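Local atomic coordinates of tryptophan decarboxylase 1 (Oryza sativa subsp. japonica, PDB entry 6KHO), a protein that catalyses the pyridoxal phosphate-dependent decarboxylation of L-tryptophan to tryptamine and of 5-hydroxy-L-tryptophan to serotonin, and works as a homodimer. Residues H329-T334 / R406-M411; A102-T107 / G271-N276; G303-C306 / E310-H313. One frame throughout, in Å; residues are numbered along the deposited sequence.

How the contacts relate
Contacts 1 and 2 are buried and both reach pyridoxal phosphate, whereas contact 3 is only partly buried and lies nearer the outside. Contact 1 is chiefly polar: an indole N-H meets a carboxylate that also holds calcium, on the long helix 386-420. Contact 2 joins two loops through one phenyl ring and backbone carbonyls beside the cofactor. Contact 3 is a short-range fold of a single connection, made of van der Waals contact, a methyl on a phenyl face and backbone carbonyls against side-chain carbons. Contact 1 touches the other two: T107 OG1 bonds to K330 O and M333 N, R406 forms a salt bridge with E310, and W331 packs on A305. Contacts 2 and 3 do not touch.

Contact 1 (H329-T334 / R406-M411); sequences HKWLMT and RSDVAM. With CA (calcium ion), chain F; PLP (pyridoxal-5'-phosphate), chain C.
W331, on the short helical segment 328-331, faces D408 on the long helix 386-420 with their CA atoms 9.6 Å apart, so the gap is bridged by side chains. The indole carries its CG anti to the backbone N (chi1 -156°) and meets the helix edge-on. W331 NE1 donates to D408 OD2 at 2.8 Å, with an N-H...O angle of 159°. The acceptor uses its anti lone pair, and ring and carboxylate are nearly coplanar. Farther along the same edge, W331 CH2 rests against V409 CG2 at 3.8 Å.

In this fold-type I PLP enzyme of the group II decarboxylase family, the residue just before W331 is the cofactor lysine: K330 NZ is covalently joined to PLP C4A, 1.4 Å away. Stacking on Y301 and a steeply inclined meeting with H404 hold the indole from other directions. A leucine in place of W331 would probably leave D408 OD2 without its N-H donor and open a gap beside V409 and Y301.

The carboxylate divides its work. D408 OD1 binds the calcium ion at 2.4 Å, and five waters bind the same ion. D408 OD2 also accepts a bond from one of those waters, while S407 OG receives one from another.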
# COMPACT_ATOMS: atom_id res chain seq x y z
N HIS A 329 -4.36 4.86 -11.41
CA HIS A 329 -4.73 5.97 -10.53
C HIS A 329 -4.16 7.30 -10.96
O HIS A 329 -4.40 8.32 -10.30
CB HIS A 329 -4.39 5.66 -9.05
CG HIS A 329 -2.93 5.73 -8.71
ND1 HIS A 329 -2.31 4.74 -7.97
CD2 HIS A 329 -1.99 6.68 -8.92
CE1 HIS A 329 -1.04 5.07 -7.77
NE2 HIS A 329 -0.82 6.24 -8.34
N LYS A 330 -3.42 7.35 -12.07
CA LYS A 330 -3.10 8.62 -12.69
C LYS A 330 -4.19 8.96 -13.70
O LYS A 330 -5.11 9.73 -13.38
CB LYS A 330 -1.73 8.58 -13.38
CG LYS A 330 -0.60 8.39 -12.41
CD LYS A 330 0.11 9.67 -12.13
CE LYS A 330 1.58 9.39 -11.93
NZ LYS A 330 2.10 10.13 -10.76
N TRP A 331 -4.14 8.35 -14.88
CA TRP A 331 -4.94 8.78 -16.02
C TRP A 331 -5.97 7.75 -16.47
O TRP A 331 -6.40 7.77 -17.63
CB TRP A 331 -3.98 9.12 -17.18
CG TRP A 331 -4.50 10.10 -18.21
CD1 TRP A 331 -5.69 10.79 -18.18
CD2 TRP A 331 -3.84 10.48 -19.42
NE1 TRP A 331 -5.80 11.58 -19.31
CE2 TRP A 331 -4.68 11.40 -20.08
CE3 TRP A 331 -2.61 10.13 -20.00
CZ2 TRP A 331 -4.32 11.98 -21.31
CZ3 TRP A 331 -2.26 10.70 -21.21
CH2 TRP A 331 -3.11 11.61 -21.85
N LEU A 332 -6.41 6.84 -15.60
CA LEU A 332 -7.43 5.89 -16.04
C LEU A 332 -8.60 5.81 -15.06
O LEU A 332 -9.18 4.74 -14.83
CB LEU A 332 -6.81 4.51 -16.27
CG LEU A 332 -7.53 3.65 -17.32
CD1 LEU A 332 -7.39 4.29 -18.70
CD2 LEU A 332 -7.00 2.21 -17.33
N MET A 333 -8.96 6.95 -14.46
CA MET A 333 -10.23 7.14 -13.73
C MET A 333 -10.43 6.15 -12.58
O MET A 333 -11.56 5.82 -12.23
CB MET A 333 -11.43 7.05 -14.68
CG MET A 333 -11.60 8.31 -15.52
SD MET A 333 -12.89 8.12 -16.76
CE MET A 333 -12.07 7.04 -17.88
N THR A 334 -9.34 5.69 -11.98
CA THR A 334 -9.38 4.76 -10.86
C THR A 334 -8.72 5.43 -9.66
O THR A 334 -7.54 5.78 -9.72
CB THR A 334 -8.64 3.46 -11.22
OG1 THR A 334 -9.22 2.87 -12.40
CG2 THR A 334 -8.72 2.47 -10.08
N ARG A 406 -8.53 10.89 -25.25
CA ARG A 406 -8.45 11.78 -26.41
C ARG A 406 -8.99 13.17 -26.11
O ARG A 406 -8.47 14.17 -26.61
CB ARG A 406 -9.19 11.15 -27.59
CG ARG A 406 -8.53 9.88 -28.09
CD ARG A 406 -9.39 9.10 -29.07
NE ARG A 406 -8.61 8.06 -29.73
CZ ARG A 406 -9.12 6.96 -30.27
NH1 ARG A 406 -10.43 6.74 -30.24
NH2 ARG A 406 -8.32 6.07 -30.85
N SER A 407 -10.06 13.26 -25.31
CA SER A 407 -10.60 14.57 -24.98
C SER A 407 -9.67 15.34 -24.06
O SER A 407 -9.59 16.57 -24.16
CB SER A 407 -12.00 14.42 -24.35
OG SER A 407 -11.96 13.63 -23.18
N ASP A 408 -8.92 14.65 -23.18
CA ASP A 408 -7.92 15.35 -22.38
C ASP A 408 -6.79 15.87 -23.25
O ASP A 408 -6.29 16.98 -23.03
CB ASP A 408 -7.33 14.42 -21.31
CG ASP A 408 -8.26 14.23 -20.13
OD1 ASP A 408 -9.27 14.95 -20.07
OD2 ASP A 408 -7.96 13.37 -19.27
N VAL A 409 -6.36 15.07 -24.21
CA VAL A 409 -5.28 15.48 -25.10
C VAL A 409 -5.73 16.66 -25.96
O VAL A 409 -4.98 17.61 -26.19
CB VAL A 409 -4.82 14.28 -25.96
CG1 VAL A 409 -4.02 14.75 -27.16
CG2 VAL A 409 -4.00 13.31 -25.10
N ALA A 410 -6.99 16.63 -26.41
CA ALA A 410 -7.50 17.70 -27.25
C ALA A 410 -7.62 19.01 -26.48
O ALA A 410 -7.33 20.08 -27.02
CB ALA A 410 -8.84 17.29 -27.87
N MET A 411 -8.04 18.95 -25.21
CA MET A 411 -8.00 20.14 -24.36
C MET A 411 -6.57 20.65 -24.21
O MET A 411 -6.33 21.86 -24.27
CB MET A 411 -8.60 19.86 -22.97
CG MET A 411 -10.11 19.63 -22.95
SD MET A 411 -10.83 19.90 -21.30
CE MET A 411 -10.05 18.60 -20.34
CA CA F . -11.32 14.86 -18.92
N1 PLP C . 6.95 7.65 -12.21
C2 PLP C . 6.24 8.47 -13.06
C2A PLP C . 6.63 8.63 -14.50
C3 PLP C . 5.14 9.18 -12.59
O3 PLP C . 4.44 9.99 -13.44
C4 PLP C . 4.75 9.05 -11.26
C4A PLP C . 3.37 9.49 -10.85
C5 PLP C . 5.46 8.22 -10.40
C6 PLP C . 6.56 7.53 -10.88
C5A PLP C . 4.99 8.14 -8.97
O4P PLP C . 5.58 7.07 -8.25
P PLP C . 4.83 6.44 -6.95
O1P PLP C . 4.40 7.52 -6.00
O2P PLP C . 5.82 5.49 -6.30
O3P PLP C . 3.58 5.67 -7.35
O HOH W 1 -12.44 15.28 -20.78
O HOH W 2 -11.40 12.71 -19.91
O HOH W 3 -9.85 13.60 -17.42
O HOH W 4 -11.00 16.65 -17.43
O HOH W 5 -13.20 14.01 -17.58

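Contact 2 (A102-T107 / G271-N276); sequences AFFPST and GTTSSN. With PLP (pyridoxal-5'-phosphate), chain C.
F104 points its ring at the turn 271-276, and the far end of that ring does the touching. F104 CZ lies 3.8 Å from T272 O, which sits at the ring edge and close to its plane. T273 O approaches the same carbon obliquely, and the methyl T273 CG2 comes to 4.2 Å from F104 CE2. With CG anti to the carbonyl carbon (chi1 -63°), the phenyl is carried up against the turn and alongside the cofactor. F104 CE2 stands 3.4 Å from PLP O3, and T273 OG1 is 3.5 Å from the same phenolic oxygen. From the turn's first residue, G271 O meets the cofactor methyl PLP C2A at 3.7 Å. These are walls of the active-site pocket: F104 and the nearby H214 bind serotonin.

The next shell fixes the walls. The turn is closed on itself by N276 N bonding to T272 O at 2.9 Å, while T272 OG1 takes the backbone N of A277. R485 ties the two loops together, since its guanidinium bonds to F103 O, T273 O and S274 O and makes a cation-pi contact with the F104 ring, on which Y301 stacks as well.

In the fold, 102-107 leads into helix 110-122. The turn 271-276 runs from strand 262-269 of the central seven-stranded sheet toward helix 281-289, and its S275 and N276 pack on strand 435-440 of the smaller antiparallel sheet.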
# COMPACT_ATOMS: atom_id res chain seq x y z
N ALA A 102 -1.62 20.93 -11.47
CA ALA A 102 -0.28 20.55 -11.04
C ALA A 102 -0.03 19.05 -11.19
O ALA A 102 -0.96 18.24 -11.31
CB ALA A 102 -0.07 20.99 -9.59
N PHE A 103 1.26 18.68 -11.17
CA PHE A 103 1.72 17.29 -11.14
C PHE A 103 1.06 16.52 -12.29
O PHE A 103 1.17 16.95 -13.45
CB PHE A 103 1.48 16.75 -9.74
CG PHE A 103 1.97 17.68 -8.65
CD1 PHE A 103 3.31 18.03 -8.59
CD2 PHE A 103 1.10 18.22 -7.72
CE1 PHE A 103 3.77 18.90 -7.62
CE2 PHE A 103 1.56 19.09 -6.74
CZ PHE A 103 2.89 19.43 -6.69
N PHE A 104 0.39 15.40 -12.03
CA PHE A 104 -0.57 14.84 -12.96
C PHE A 104 -1.90 14.67 -12.23
O PHE A 104 -1.90 14.41 -11.03
CB PHE A 104 -0.13 13.49 -13.54
CG PHE A 104 1.13 13.57 -14.37
CD1 PHE A 104 1.16 14.32 -15.55
CD2 PHE A 104 2.27 12.91 -13.97
CE1 PHE A 104 2.32 14.38 -16.31
CE2 PHE A 104 3.44 12.98 -14.73
CZ PHE A 104 3.46 13.72 -15.89
N PRO A 105 -3.03 14.85 -12.90
CA PRO A 105 -4.31 14.74 -12.19
C PRO A 105 -4.52 13.33 -11.65
O PRO A 105 -4.00 12.35 -12.18
CB PRO A 105 -5.35 15.09 -13.26
CG PRO A 105 -4.66 14.90 -14.54
CD PRO A 105 -3.21 15.21 -14.31
N SER A 106 -5.27 13.24 -10.55
CA SER A 106 -5.70 11.95 -10.01
C SER A 106 -7.11 11.73 -10.53
O SER A 106 -8.09 12.06 -9.86
CB SER A 106 -5.62 11.94 -8.49
OG SER A 106 -6.32 13.04 -7.92
N THR A 107 -7.22 11.20 -11.76
CA THR A 107 -8.53 11.10 -12.39
C THR A 107 -9.36 10.02 -11.68
O THR A 107 -8.82 9.06 -11.13
CB THR A 107 -8.42 10.81 -13.89
OG1 THR A 107 -7.85 9.51 -14.15
CG2 THR A 107 -7.56 11.89 -14.58
N GLY A 271 6.90 8.95 -20.74
CA GLY A 271 6.12 10.01 -20.12
C GLY A 271 6.72 10.50 -18.81
O GLY A 271 6.15 10.31 -17.74
N THR A 272 7.88 11.15 -18.89
CA THR A 272 8.56 11.56 -17.67
C THR A 272 7.74 12.62 -16.93
O THR A 272 6.92 13.33 -17.51
CB THR A 272 9.94 12.15 -17.97
OG1 THR A 272 9.79 13.31 -18.79
CG2 THR A 272 10.85 11.13 -18.67
N THR A 273 8.00 12.73 -15.62
CA THR A 273 7.21 13.60 -14.77
C THR A 273 7.41 15.07 -15.11
O THR A 273 6.46 15.85 -15.12
CB THR A 273 7.56 13.34 -13.30
OG1 THR A 273 7.28 11.98 -12.97
CG2 THR A 273 6.75 14.25 -12.40
N SER A 274 8.65 15.47 -15.39
CA SER A 274 8.94 16.88 -15.62
C SER A 274 8.30 17.38 -16.91
O SER A 274 7.49 18.31 -16.89
CB SER A 274 10.46 17.11 -15.65
OG SER A 274 10.73 18.47 -15.93
N SER A 275 8.64 16.77 -18.04
CA SER A 275 8.26 17.32 -19.34
C SER A 275 7.65 16.29 -20.28
O SER A 275 7.53 16.58 -21.48
CB SER A 275 9.47 17.99 -20.00
OG SER A 275 10.41 17.03 -20.45
N ASN A 276 7.26 15.12 -19.79
CA ASN A 276 6.70 14.05 -20.63
C ASN A 276 7.64 13.67 -21.76
O ASN A 276 7.21 13.45 -22.90
CB ASN A 276 5.33 14.45 -21.18
CG ASN A 276 4.20 14.07 -20.24
OD1 ASN A 276 4.43 13.49 -19.17
ND2 ASN A 276 2.97 14.40 -20.63
N1 PLP C . 6.95 7.65 -12.21
C2 PLP C . 6.24 8.47 -13.06
C2A PLP C . 6.63 8.63 -14.50
C3 PLP C . 5.14 9.18 -12.59
O3 PLP C . 4.44 9.99 -13.44
C4 PLP C . 4.75 9.05 -11.26
C4A PLP C . 3.37 9.49 -10.85
C5 PLP C . 5.46 8.22 -10.40
C6 PLP C . 6.56 7.53 -10.88
C5A PLP C . 4.99 8.14 -8.97
O4P PLP C . 5.58 7.07 -8.25
P PLP C . 4.83 6.44 -6.95
O1P PLP C . 4.40 7.52 -6.00
O2P PLP C . 5.82 5.49 -6.30
O3P PLP C . 3.58 5.67 -7.35

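Contact 3 (G303-C306 / E310-H313); sequences GSAC and EFRH
A305 and C306 meet F311 and R312 where the chain doubles back, the CA atoms of C306 and R312 coming within 4.4 Å. G303 begins the first segment by turning it: its carbonyl O receives C306 N at 2.9 Å, closing a single helix-like turn. S304 takes the other direction, its side chain packing on W331 and L332 and on I405 of helix 386-420.

A305 makes the main apolar contact. Its methyl sits over one face of the phenyl ring, A305 CB lying 4.0 Å from F311 CG, and E310 CG lies 3.5 Å above the plane on the opposite face, toward the rim. The ring is thus pinched between a methyl and a methylene. A305 O lies against the ring's own methylene, 3.3 Å from F311 CB. All this belongs to the long connection between strands 294-298 and 323-326, parallel neighbours in the central sheet of the PLP-binding domain. F311 also packs on V409, and E310 forms a salt bridge with R406, so the connection is pressed against helix 386-420.

C306 ends the segment with two contacts. C306 SG approaches F311 O at 3.7 Å, and C306 O lies 3.8 Å from R312 CD, beside the aliphatic part of the arginine. That side chain leaves with CG anti to the backbone N (chi1 -177°) and bends at chi2 (44°), running its methylenes past the carbonyl. Its charged end reaches beyond the turn, R312 NE and NH2 donating to the backbone oxygens of L150 and N151.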
# COMPACT_ATOMS: atom_id res chain seq x y z
N GLY A 303 1.20 5.51 -19.78
CA GLY A 303 0.73 4.19 -20.13
C GLY A 303 -0.75 4.14 -20.47
O GLY A 303 -1.16 3.44 -21.40
N SER A 304 -1.57 4.87 -19.71
CA SER A 304 -3.02 4.86 -19.96
C SER A 304 -3.36 5.34 -21.37
O SER A 304 -4.33 4.86 -21.96
CB SER A 304 -3.76 5.72 -18.93
OG SER A 304 -3.63 5.18 -17.64
N ALA A 305 -2.58 6.29 -21.91
CA ALA A 305 -2.87 6.77 -23.26
C ALA A 305 -2.62 5.70 -24.32
O ALA A 305 -3.15 5.81 -25.43
CB ALA A 305 -2.03 8.02 -23.57
N CYS A 306 -1.87 4.66 -23.98
CA CYS A 306 -1.50 3.63 -24.93
C CYS A 306 -2.61 2.64 -25.20
O CYS A 306 -2.42 1.71 -25.99
CB CYS A 306 -0.24 2.92 -24.44
SG CYS A 306 1.21 4.03 -24.43
N GLU A 310 -3.16 5.63 -31.66
CA GLU A 310 -2.24 6.69 -32.05
C GLU A 310 -1.15 6.94 -31.02
O GLU A 310 -0.20 7.67 -31.32
CB GLU A 310 -3.01 7.98 -32.32
CG GLU A 310 -3.58 8.63 -31.08
CD GLU A 310 -5.04 8.27 -30.83
OE1 GLU A 310 -5.74 9.09 -30.19
OE2 GLU A 310 -5.49 7.18 -31.26
N PHE A 311 -1.25 6.38 -29.81
CA PHE A 311 -0.21 6.51 -28.80
C PHE A 311 0.55 5.21 -28.57
O PHE A 311 1.62 5.25 -27.94
CB PHE A 311 -0.79 6.99 -27.47
CG PHE A 311 -1.42 8.36 -27.54
CD1 PHE A 311 -0.62 9.49 -27.62
CD2 PHE A 311 -2.80 8.51 -27.54
CE1 PHE A 311 -1.18 10.74 -27.69
CE2 PHE A 311 -3.37 9.76 -27.63
CZ PHE A 311 -2.56 10.88 -27.70
N ARG A 312 0.04 4.08 -29.05
CA ARG A 312 0.64 2.79 -28.74
C ARG A 312 2.06 2.66 -29.30
O ARG A 312 2.82 1.79 -28.84
CB ARG A 312 -0.29 1.68 -29.25
CG ARG A 312 0.14 0.24 -28.96
CD ARG A 312 0.64 0.02 -27.54
NE ARG A 312 1.07 -1.37 -27.38
CZ ARG A 312 2.21 -1.86 -27.88
NH1 ARG A 312 3.05 -1.07 -28.54
NH2 ARG A 312 2.50 -3.14 -27.70
N HIS A 313 2.46 3.52 -30.24
CA HIS A 313 3.83 3.45 -30.76
C HIS A 313 4.88 3.80 -29.71
O HIS A 313 6.03 3.38 -29.85
CB HIS A 313 4.00 4.36 -31.98
CG HIS A 313 3.86 5.82 -31.67
ND1 HIS A 313 4.94 6.61 -31.34
CD2 HIS A 313 2.77 6.62 -31.63
CE1 HIS A 313 4.52 7.85 -31.12
NE2 HIS A 313 3.21 7.88 -31.28